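Side-chain contacts in 3-dehydroshikimate dehydratase (PDB 5HMQ), which catalyses the dehydration of 3-dehydroshikimate to protocatechuate (3,4-dihydroxybenzoate), an enzyme activity that requires a divalent metal ion: residues L89-G94 and R129-G134; Y350-N355 and L410-E415; S457-Y462 and K484-R489. All coordinates share one frame; numbering follows the deposited sequence.

Along the chain the three contacts follow one another in series, none crossing or enclosing another. Contact 1 comes first and closes a loop of 34 residues in the TIM barrel, holding the end of helix 76-93 to the lead-in of strand 132-136. Contact 2 closes 54 residues in the first VOC domain and ties the start of helix 352-360 to strand 410-414. Contact 3 closes 21 residues in the second VOC domain, between helix 455-465 and strand 484-489. Contacts 2 and 3 meet where L411 CD2 lies 3.9 Å from Y462 OH, joining the two VOC domains, whereas the centre of contact 1 is about 41 Å from that of contact 3.

Contact 1 (L89-G94 and R129-G134); sequences LMQELG and RGLRIG
In the outer layer of the TIM barrel, M90 and Q91 near the C-terminal end of helix 76-93 meet R129 and L131, which lead from helix 112-128 into strand 132-136. Strand 97-101 lies next to strand 132-136 in the parallel barrel, and its V98 packs on M90. The inner half of the contact is apolar. M90, present as selenomethionine, is folded at its last torsion (chi3 64°), which turns the methyl CE to within 4.2 Å of L131 CD1. F62 also packs on M90, and F87 on L131, so the pair belongs to the layer between helices and strands. The outer half is polar. Q91 runs out extended beyond CG, and its amide crosses the R129 guanidinium with the two planes 64° apart. R129 NH2 gives a hydrogen bond of 2.8 Å to Q91 OE1, reasonably straight at 155°. The oxygen sits at the edge of the guanidinium, nearly in its plane, while the nitrogen stands well above the plane of the amide. NH2 is also in a salt bridge with D88, and NH1 in one with E84, so a single face of helix 76-93 holds both terminal nitrogens and fixes the rotation of the group. The two carboxylates probably contribute more to holding the guanidinium than the neutral amide does. Directly after R129, G130 ends helix 112-128 in a Schellman motif, and the chain swings round to L131. There, beside the apolar pair, the methyl L131 CD2 lies 4.4 Å from Q91 CG.

Contact 2 (Y350-N355 and L410-E415); sequences YSFGHN and LLYLVE
Of the residues in Y350-N355 it is F352 that reaches strand 410-414, touching L410 and Y412, and the residues around it set the start of helix 352-360. Y350 comes first: its backbone N donates to H354 ND1 over 2.9 Å, almost straight at 175°, although it approaches tilted from the imidazole plane. The Y350 ring itself forms a cation-pi contact with R82 of the second subunit. S351 follows as the N-cap, its OG accepting a weak bond from H354 N at 3.4 Å. F352 then opens the first turn. Its ring is directed by a first torsion of 150°, CG roughly opposite the backbone N, and meets L410 coming from the other direction. The methyl L410 CD1 lies over one face, 4.0 Å from the ring centroid and shifted toward the rim, a CH-pi contact. L410 CG adds a second touch, 3.8 Å from F352 CZ. Y412 slides past the ring obliquely, its OH 4.1 Å from F352 CE2; this hydroxyl is hydrogen-bonded to E302 and lies against the phenyl at packing distance. C365 and P395 of the same chain, and Y40 of the second subunit, also pack on F352. Next, H354 NE2 reaches E358 by a weak bond. At N355 the side-chain ND2 bonds N36 of the second subunit, so the helix start faces the dimer partner as well as the sheet. Helix 352-360 joins the paired beta-alpha-beta-beta-beta modules of the VOC fold: strand 341-346 ends the first, strand 363-371 begins the second, and strand 410-414, where F352 packs, closes it.

Contact 3 (S457-Y462 and K484-R489); sequences SWVLFY and KSRALR
L488 and R486 of strand 484-489 face V459 and Y462 of helix 455-465, and methyl groups do most of the touching. L488 CD1 enters the helix surface between residues one turn apart, 3.8 Å from Y462 CB and 4.1 Å from V459 CA, so it presses on the helix stem more than on the ends of the side chains. Its other methyl, CD2, stands 4.4 Å from V459 CG1. CG1 lies opposite the backbone N of V459 (chi1 169°), and CG2 is left to meet the arginine: R486 NH1 comes within 4.0 Å of it, the two side chains crossing at about a right angle. R486 reaches this place through a bend at its third torsion. In the next shell, D456, just before the helical segment, forms a salt bridge with R486 NH2 and probably helps hold the guanidinium beside V459; D472 packs on the same arginine, as does N506 of the second subunit. The Y462 ring leads away from L488. F461 CD2 lies over one of its faces, offset toward the rim, and F468 meets it with the ring planes about 25° apart. L499 lies against L488. The axes of 457-462 and 484-489 are 18° from parallel and 10.0 Å apart at their closest. Helix 455-465 packs on its own sheet in the beta-alpha-beta-beta-beta order of a VOC module, after strand 440-450 and before strands 469-474, 484-489 and 496-501. L488 thus joins the segments by apolar packing, and R486 adds a non-directional touch on a methyl, its charge being met by D456.

Contact 1 (L89-G94 and R129-G134)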
loop_
_atom_site.group_PDB
_atom_site.type_symbol
_atom_site.label_atom_id
_atom_site.label_comp_id
_atom_site.label_asym_id
_atom_site.label_seq_id
_atom_site.Cartn_x
_atom_site.Cartn_y
_atom_site.Cartn_z
ATOM N N LEU C 89 27.121 -23.039 -2.374
ATOM C CA LEU C 89 26.247 -22.155 -1.615
ATOM C C LEU C 89 25.139 -22.938 -0.920
ATOM O O LEU C 89 24.802 -22.658 0.237
ATOM C CB LEU C 89 25.666 -21.096 -2.551
ATOM C CG LEU C 89 24.828 -19.961 -1.976
ATOM C CD1 LEU C 89 25.659 -19.176 -0.993
ATOM C CD2 LEU C 89 24.351 -19.058 -3.100
HETATM N N MSE C 90 24.575 -23.930 -1.602
HETATM C CA MSE C 90 23.480 -24.727 -1.061
HETATM C C MSE C 90 23.900 -25.544 0.155
HETATM O O MSE C 90 23.137 -25.683 1.111
HETATM C CB MSE C 90 22.926 -25.656 -2.139
HETATM C CG MSE C 90 22.278 -24.921 -3.289
HETATM SE SE MSE C 90 22.190 -26.008 -4.892
HETATM C CE MSE C 90 21.005 -27.411 -4.231
ATOM N N GLN C 91 25.117 -26.087 0.115
ATOM C CA GLN C 91 25.602 -26.862 1.252
ATOM C C GLN C 91 25.857 -25.980 2.467
ATOM O O GLN C 91 25.720 -26.444 3.604
ATOM C CB GLN C 91 26.847 -27.651 0.858
ATOM C CG GLN C 91 26.498 -28.929 0.110
ATOM C CD GLN C 91 27.704 -29.653 -0.451
ATOM O OE1 GLN C 91 28.785 -29.082 -0.573
ATOM N NE2 GLN C 91 27.519 -30.922 -0.799
ATOM N N GLU C 92 26.203 -24.707 2.264
ATOM C CA GLU C 92 26.272 -23.803 3.409
ATOM C C GLU C 92 24.885 -23.405 3.896
ATOM O O GLU C 92 24.706 -23.127 5.088
ATOM C CB GLU C 92 27.082 -22.559 3.061
ATOM C CG GLU C 92 28.521 -22.831 2.672
ATOM C CD GLU C 92 29.393 -23.037 3.897
ATOM O OE1 GLU C 92 28.964 -22.630 5.005
ATOM O OE2 GLU C 92 30.506 -23.585 3.757
ATOM N N LEU C 93 23.896 -23.379 3.002
ATOM C CA LEU C 93 22.522 -23.104 3.401
ATOM C C LEU C 93 21.844 -24.298 4.054
ATOM O O LEU C 93 20.899 -24.109 4.827
ATOM C CB LEU C 93 21.705 -22.656 2.188
ATOM C CG LEU C 93 22.035 -21.279 1.611
ATOM C CD1 LEU C 93 21.284 -21.059 0.309
ATOM C CD2 LEU C 93 21.698 -20.192 2.615
ATOM N N GLY C 94 22.300 -25.515 3.769
ATOM C CA GLY C 94 21.639 -26.693 4.291
ATOM C C GLY C 94 20.451 -27.154 3.477
ATOM O O GLY C 94 19.535 -27.778 4.024
ATOM N N ARG C 129 27.459 -34.628 -5.769
ATOM C CA ARG C 129 27.600 -33.875 -4.532
ATOM C C ARG C 129 26.453 -34.106 -3.557
ATOM O O ARG C 129 26.417 -33.464 -2.503
ATOM C CB ARG C 129 27.756 -32.386 -4.846
ATOM C CG ARG C 129 29.048 -32.108 -5.598
ATOM C CD ARG C 129 29.338 -30.635 -5.717
ATOM N NE ARG C 129 29.432 -29.991 -4.413
ATOM C CZ ARG C 129 29.856 -28.745 -4.235
ATOM N NH1 ARG C 129 30.234 -28.020 -5.278
ATOM N NH2 ARG C 129 29.902 -28.225 -3.016
ATOM N N GLY C 130 25.520 -34.998 -3.883
ATOM C CA GLY C 130 24.392 -35.257 -3.011
ATOM C C GLY C 130 23.287 -34.233 -3.095
ATOM O O GLY C 130 22.592 -33.996 -2.102
ATOM N N LEU C 131 23.104 -33.618 -4.259
ATOM C CA LEU C 131 22.123 -32.566 -4.472
ATOM C C LEU C 131 21.189 -32.960 -5.611
ATOM O O LEU C 131 21.396 -33.960 -6.303
ATOM C CB LEU C 131 22.814 -31.226 -4.758
ATOM C CG LEU C 131 23.864 -30.841 -3.707
ATOM C CD1 LEU C 131 24.632 -29.597 -4.121
ATOM C CD2 LEU C 131 23.232 -30.654 -2.335
ATOM N N ARG C 132 20.146 -32.153 -5.798
ATOM C CA ARG C 132 19.078 -32.451 -6.740
ATOM C C ARG C 132 18.809 -31.249 -7.636
ATOM O O ARG C 132 18.909 -30.096 -7.205
ATOM C CB ARG C 132 17.820 -32.847 -5.961
ATOM C CG ARG C 132 17.993 -34.140 -5.170
ATOM C CD ARG C 132 16.970 -34.272 -4.049
ATOM N NE ARG C 132 15.583 -34.173 -4.481
ATOM C CZ ARG C 132 14.648 -33.518 -3.799
ATOM N NH1 ARG C 132 14.965 -32.899 -2.669
ATOM N NH2 ARG C 132 13.403 -33.476 -4.246
ATOM N N ILE C 133 18.452 -31.531 -8.887
ATOM C CA ILE C 133 18.096 -30.512 -9.867
ATOM C C ILE C 133 16.597 -30.593 -10.119
ATOM O O ILE C 133 16.074 -31.665 -10.447
ATOM C CB ILE C 133 18.873 -30.683 -11.185
ATOM C CG1 ILE C 133 20.380 -30.633 -10.948
ATOM C CG2 ILE C 133 18.467 -29.607 -12.183
ATOM C CD1 ILE C 133 20.882 -29.302 -10.461
ATOM N N GLY C 134 15.909 -29.466 -9.960
ATOM C CA GLY C 134 14.517 -29.365 -10.351
ATOM C C GLY C 134 14.349 -28.465 -11.559
ATOM O O GLY C 134 14.677 -27.278 -11.500
#

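Contact 2 (Y350-N355 and L410-E415)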
loop_
_atom_site.group_PDB
_atom_site.type_symbol
_atom_site.label_atom_id
_atom_site.label_comp_id
_atom_site.label_asym_id
_atom_site.label_seq_id
_atom_site.Cartn_x
_atom_site.Cartn_y
_atom_site.Cartn_z
ATOM N N TYR C 350 -17.210 5.930 24.441
ATOM C CA TYR C 350 -16.233 5.162 25.215
ATOM C C TYR C 350 -16.458 3.664 25.018
ATOM O O TYR C 350 -16.720 2.914 25.960
ATOM C CB TYR C 350 -16.299 5.526 26.700
ATOM C CG TYR C 350 -16.637 6.967 26.964
ATOM C CD1 TYR C 350 -17.713 7.297 27.775
ATOM C CD2 TYR C 350 -15.939 7.998 26.349
ATOM C CE1 TYR C 350 -18.054 8.604 28.008
ATOM C CE2 TYR C 350 -16.275 9.315 26.576
ATOM C CZ TYR C 350 -17.335 9.610 27.406
ATOM O OH TYR C 350 -17.679 10.919 27.638
ATOM N N SER C 351 -16.341 3.238 23.767
ATOM C CA SER C 351 -16.725 1.886 23.394
ATOM C C SER C 351 -16.063 1.537 22.071
ATOM O O SER C 351 -15.347 2.346 21.475
ATOM C CB SER C 351 -18.249 1.758 23.305
ATOM O OG SER C 351 -18.769 2.617 22.305
ATOM N N PHE C 352 -16.307 0.306 21.621
ATOM C CA PHE C 352 -15.836 -0.120 20.309
ATOM C C PHE C 352 -16.361 0.802 19.217
ATOM O O PHE C 352 -15.596 1.280 18.372
ATOM C CB PHE C 352 -16.254 -1.572 20.069
ATOM C CG PHE C 352 -16.485 -1.915 18.629
ATOM C CD1 PHE C 352 -15.419 -2.141 17.775
ATOM C CD2 PHE C 352 -17.773 -2.039 18.135
ATOM C CE1 PHE C 352 -15.637 -2.465 16.449
ATOM C CE2 PHE C 352 -17.996 -2.363 16.811
ATOM C CZ PHE C 352 -16.928 -2.577 15.968
ATOM N N GLY C 353 -17.666 1.082 19.234
ATOM C CA GLY C 353 -18.241 1.962 18.230
ATOM C C GLY C 353 -17.660 3.364 18.259
ATOM O O GLY C 353 -17.378 3.950 17.210
ATOM N N HIS C 354 -17.470 3.920 19.459
ATOM C CA HIS C 354 -16.959 5.284 19.570
ATOM C C HIS C 354 -15.544 5.395 19.014
ATOM O O HIS C 354 -15.220 6.363 18.317
ATOM C CB HIS C 354 -17.005 5.749 21.026
ATOM C CG HIS C 354 -16.658 7.193 21.211
ATOM N ND1 HIS C 354 -16.215 7.705 22.411
ATOM C CD2 HIS C 354 -16.691 8.237 20.348
ATOM C CE1 HIS C 354 -15.987 9.000 22.280
ATOM N NE2 HIS C 354 -16.268 9.348 21.037
ATOM N N ASN C 355 -14.685 4.421 19.322
ATOM C CA ASN C 355 -13.353 4.398 18.724
ATOM C C ASN C 355 -13.441 4.352 17.204
ATOM O O ASN C 355 -12.730 5.087 16.506
ATOM C CB ASN C 355 -12.558 3.204 19.255
ATOM C CG ASN C 355 -12.211 3.338 20.725
ATOM O OD1 ASN C 355 -12.263 4.431 21.290
ATOM N ND2 ASN C 355 -11.859 2.223 21.354
ATOM N N LEU C 410 -16.373 -5.658 12.740
ATOM C CA LEU C 410 -16.722 -6.974 13.253
ATOM C C LEU C 410 -17.806 -7.616 12.394
ATOM O O LEU C 410 -18.586 -6.927 11.731
ATOM C CB LEU C 410 -17.205 -6.880 14.704
ATOM C CG LEU C 410 -16.214 -6.285 15.705
ATOM C CD1 LEU C 410 -16.807 -6.269 17.106
ATOM C CD2 LEU C 410 -14.904 -7.064 15.679
ATOM N N LEU C 411 -17.846 -8.947 12.414
ATOM C CA LEU C 411 -18.912 -9.725 11.786
ATOM C C LEU C 411 -19.558 -10.598 12.855
ATOM O O LEU C 411 -18.943 -11.558 13.329
ATOM C CB LEU C 411 -18.378 -10.578 10.635
ATOM C CG LEU C 411 -17.829 -9.860 9.401
ATOM C CD1 LEU C 411 -17.110 -10.840 8.494
ATOM C CD2 LEU C 411 -18.956 -9.172 8.646
ATOM N N TYR C 412 -20.791 -10.266 13.232
ATOM C CA TYR C 412 -21.516 -11.052 14.222
ATOM C C TYR C 412 -22.164 -12.266 13.570
ATOM O O TYR C 412 -22.733 -12.178 12.479
ATOM C CB TYR C 412 -22.598 -10.218 14.907
ATOM C CG TYR C 412 -22.132 -8.898 15.469
ATOM C CD1 TYR C 412 -21.232 -8.844 16.524
ATOM C CD2 TYR C 412 -22.626 -7.703 14.967
ATOM C CE1 TYR C 412 -20.818 -7.634 17.046
ATOM C CE2 TYR C 412 -22.226 -6.496 15.486
ATOM C CZ TYR C 412 -21.320 -6.462 16.521
ATOM O OH TYR C 412 -20.918 -5.249 17.031
ATOM N N LEU C 413 -22.085 -13.403 14.255
ATOM C CA LEU C 413 -22.670 -14.654 13.782
ATOM C C LEU C 413 -23.975 -14.872 14.542
ATOM O O LEU C 413 -23.976 -15.413 15.651
ATOM C CB LEU C 413 -21.696 -15.811 13.978
ATOM C CG LEU C 413 -20.297 -15.568 13.406
ATOM C CD1 LEU C 413 -19.382 -16.748 13.682
ATOM C CD2 LEU C 413 -20.372 -15.276 11.914
ATOM N N VAL C 414 -25.087 -14.455 13.942
ATOM C CA VAL C 414 -26.392 -14.481 14.592
ATOM C C VAL C 414 -27.156 -15.699 14.097
ATOM O O VAL C 414 -27.426 -15.832 12.896
ATOM C CB VAL C 414 -27.179 -13.191 14.319
ATOM C CG1 VAL C 414 -28.555 -13.264 14.964
ATOM C CG2 VAL C 414 -26.408 -11.987 14.837
ATOM N N GLU C 415 -27.499 -16.589 15.025
ATOM C CA GLU C 415 -28.349 -17.738 14.751
ATOM C C GLU C 415 -29.790 -17.405 15.125
ATOM O O GLU C 415 -30.073 -17.049 16.273
ATOM C CB GLU C 415 -27.852 -18.965 15.518
ATOM C CG GLU C 415 -28.036 -20.285 14.780
ATOM C CD GLU C 415 -27.354 -21.443 15.489
ATOM O OE1 GLU C 415 -27.652 -21.670 16.682
ATOM O OE2 GLU C 415 -26.510 -22.117 14.861
#

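Contact 3 (S457-Y462 and K484-R489)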
loop_
_atom_site.group_PDB
_atom_site.type_symbol
_atom_site.label_atom_id
_atom_site.label_comp_id
_atom_site.label_asym_id
_atom_site.label_seq_id
_atom_site.Cartn_x
_atom_site.Cartn_y
_atom_site.Cartn_z
ATOM N N SER C 457 -6.318 -9.214 -0.211
ATOM C CA SER C 457 -6.412 -9.781 1.130
ATOM C C SER C 457 -7.865 -9.909 1.571
ATOM O O SER C 457 -8.253 -10.917 2.176
ATOM C CB SER C 457 -5.622 -8.922 2.116
ATOM O OG SER C 457 -5.477 -9.577 3.358
ATOM N N TRP C 458 -8.689 -8.899 1.272
ATOM C CA TRP C 458 -10.115 -8.990 1.581
ATOM C C TRP C 458 -10.787 -10.095 0.775
ATOM O O TRP C 458 -11.665 -10.800 1.287
ATOM C CB TRP C 458 -10.806 -7.652 1.320
ATOM C CG TRP C 458 -10.682 -6.657 2.432
ATOM C CD1 TRP C 458 -9.612 -5.858 2.701
ATOM C CD2 TRP C 458 -11.677 -6.343 3.418
ATOM N NE1 TRP C 458 -9.874 -5.069 3.797
ATOM C CE2 TRP C 458 -11.135 -5.348 4.254
ATOM C CE3 TRP C 458 -12.970 -6.810 3.674
ATOM C CZ2 TRP C 458 -11.841 -4.811 5.329
ATOM C CZ3 TRP C 458 -13.671 -6.275 4.741
ATOM C CH2 TRP C 458 -13.105 -5.287 5.556
ATOM N N VAL C 459 -10.401 -10.246 -0.494
ATOM C CA VAL C 459 -10.989 -11.287 -1.334
ATOM C C VAL C 459 -10.727 -12.661 -0.734
ATOM O O VAL C 459 -11.641 -13.481 -0.588
ATOM C CB VAL C 459 -10.446 -11.187 -2.772
ATOM C CG1 VAL C 459 -10.847 -12.415 -3.576
ATOM C CG2 VAL C 459 -10.948 -9.918 -3.444
ATOM N N LEU C 460 -9.470 -12.930 -0.369
ATOM C CA LEU C 460 -9.129 -14.210 0.243
ATOM C C LEU C 460 -9.811 -14.371 1.596
ATOM O O LEU C 460 -10.205 -15.481 1.972
ATOM C CB LEU C 460 -7.613 -14.339 0.379
ATOM C CG LEU C 460 -7.097 -15.580 1.102
ATOM C CD1 LEU C 460 -7.622 -16.842 0.441
ATOM C CD2 LEU C 460 -5.581 -15.580 1.110
ATOM N N PHE C 461 -9.952 -13.274 2.341
ATOM C CA PHE C 461 -10.619 -13.327 3.639
ATOM C C PHE C 461 -12.037 -13.871 3.504
ATOM O O PHE C 461 -12.439 -14.780 4.240
ATOM C CB PHE C 461 -10.620 -11.929 4.267
ATOM C CG PHE C 461 -11.479 -11.801 5.497
ATOM C CD1 PHE C 461 -10.980 -12.133 6.746
ATOM C CD2 PHE C 461 -12.776 -11.317 5.406
ATOM C CE1 PHE C 461 -11.765 -12.006 7.877
ATOM C CE2 PHE C 461 -13.566 -11.188 6.532
ATOM C CZ PHE C 461 -13.059 -11.532 7.770
ATOM N N TYR C 462 -12.805 -13.336 2.553
ATOM C CA TYR C 462 -14.193 -13.757 2.395
ATOM C C TYR C 462 -14.302 -15.102 1.684
ATOM O O TYR C 462 -15.193 -15.898 1.999
ATOM C CB TYR C 462 -14.988 -12.681 1.654
ATOM C CG TYR C 462 -15.603 -11.657 2.581
ATOM C CD1 TYR C 462 -16.712 -11.974 3.357
ATOM C CD2 TYR C 462 -15.075 -10.375 2.687
ATOM C CE1 TYR C 462 -17.280 -11.045 4.210
ATOM C CE2 TYR C 462 -15.636 -9.438 3.540
ATOM C CZ TYR C 462 -16.741 -9.779 4.297
ATOM O OH TYR C 462 -17.307 -8.855 5.146
ATOM N N LYS C 484 -14.137 -3.864 -15.966
ATOM C CA LYS C 484 -14.275 -4.945 -14.990
ATOM C C LYS C 484 -14.556 -4.381 -13.588
ATOM O O LYS C 484 -13.774 -3.578 -13.066
ATOM C CB LYS C 484 -12.982 -5.796 -14.942
ATOM C CG LYS C 484 -13.009 -7.147 -14.217
ATOM C CD LYS C 484 -12.428 -7.078 -12.870
ATOM C CE LYS C 484 -11.074 -6.521 -12.794
ATOM N NZ LYS C 484 -10.049 -7.238 -13.583
ATOM N N SER C 485 -15.669 -4.787 -12.984
ATOM C CA SER C 485 -15.966 -4.460 -11.594
ATOM C C SER C 485 -16.080 -5.753 -10.795
ATOM O O SER C 485 -16.890 -6.618 -11.137
ATOM C CB SER C 485 -17.242 -3.621 -11.473
ATOM O OG SER C 485 -18.364 -4.295 -12.014
ATOM N N ARG C 486 -15.269 -5.895 -9.743
ATOM C CA ARG C 486 -15.237 -7.145 -8.989
ATOM C C ARG C 486 -16.288 -7.170 -7.889
ATOM O O ARG C 486 -16.651 -6.139 -7.318
ATOM C CB ARG C 486 -13.875 -7.440 -8.349
ATOM C CG ARG C 486 -12.687 -7.600 -9.270
ATOM C CD ARG C 486 -11.643 -8.448 -8.540
ATOM N NE ARG C 486 -10.307 -7.867 -8.489
ATOM C CZ ARG C 486 -9.297 -8.413 -7.817
ATOM N NH1 ARG C 486 -9.488 -9.542 -7.145
ATOM N NH2 ARG C 486 -8.103 -7.836 -7.812
ATOM N N ALA C 487 -16.769 -8.377 -7.594
ATOM C CA ALA C 487 -17.770 -8.590 -6.564
ATOM C C ALA C 487 -17.652 -10.017 -6.051
ATOM O O ALA C 487 -17.142 -10.903 -6.741
ATOM C CB ALA C 487 -19.190 -8.333 -7.086
ATOM N N LEU C 488 -18.101 -10.222 -4.817
ATOM C CA LEU C 488 -18.182 -11.547 -4.224
ATOM C C LEU C 488 -19.631 -11.864 -3.872
ATOM O O LEU C 488 -20.511 -10.998 -3.895
ATOM C CB LEU C 488 -17.282 -11.661 -2.987
ATOM C CG LEU C 488 -15.791 -11.437 -3.237
ATOM C CD1 LEU C 488 -15.040 -11.358 -1.910
ATOM C CD2 LEU C 488 -15.198 -12.518 -4.155
ATOM N N ARG C 489 -19.868 -13.129 -3.534
ATOM C CA ARG C 489 -21.226 -13.641 -3.427
ATOM C C ARG C 489 -21.212 -14.889 -2.561
ATOM O O ARG C 489 -20.382 -15.777 -2.775
ATOM C CB ARG C 489 -21.777 -13.951 -4.827
ATOM C CG ARG C 489 -23.183 -14.516 -4.886
ATOM C CD ARG C 489 -23.414 -15.178 -6.241
ATOM N NE ARG C 489 -24.815 -15.514 -6.487
ATOM C CZ ARG C 489 -25.378 -16.674 -6.160
ATOM N NH1 ARG C 489 -24.661 -17.617 -5.563
ATOM N NH2 ARG C 489 -26.660 -16.890 -6.426
#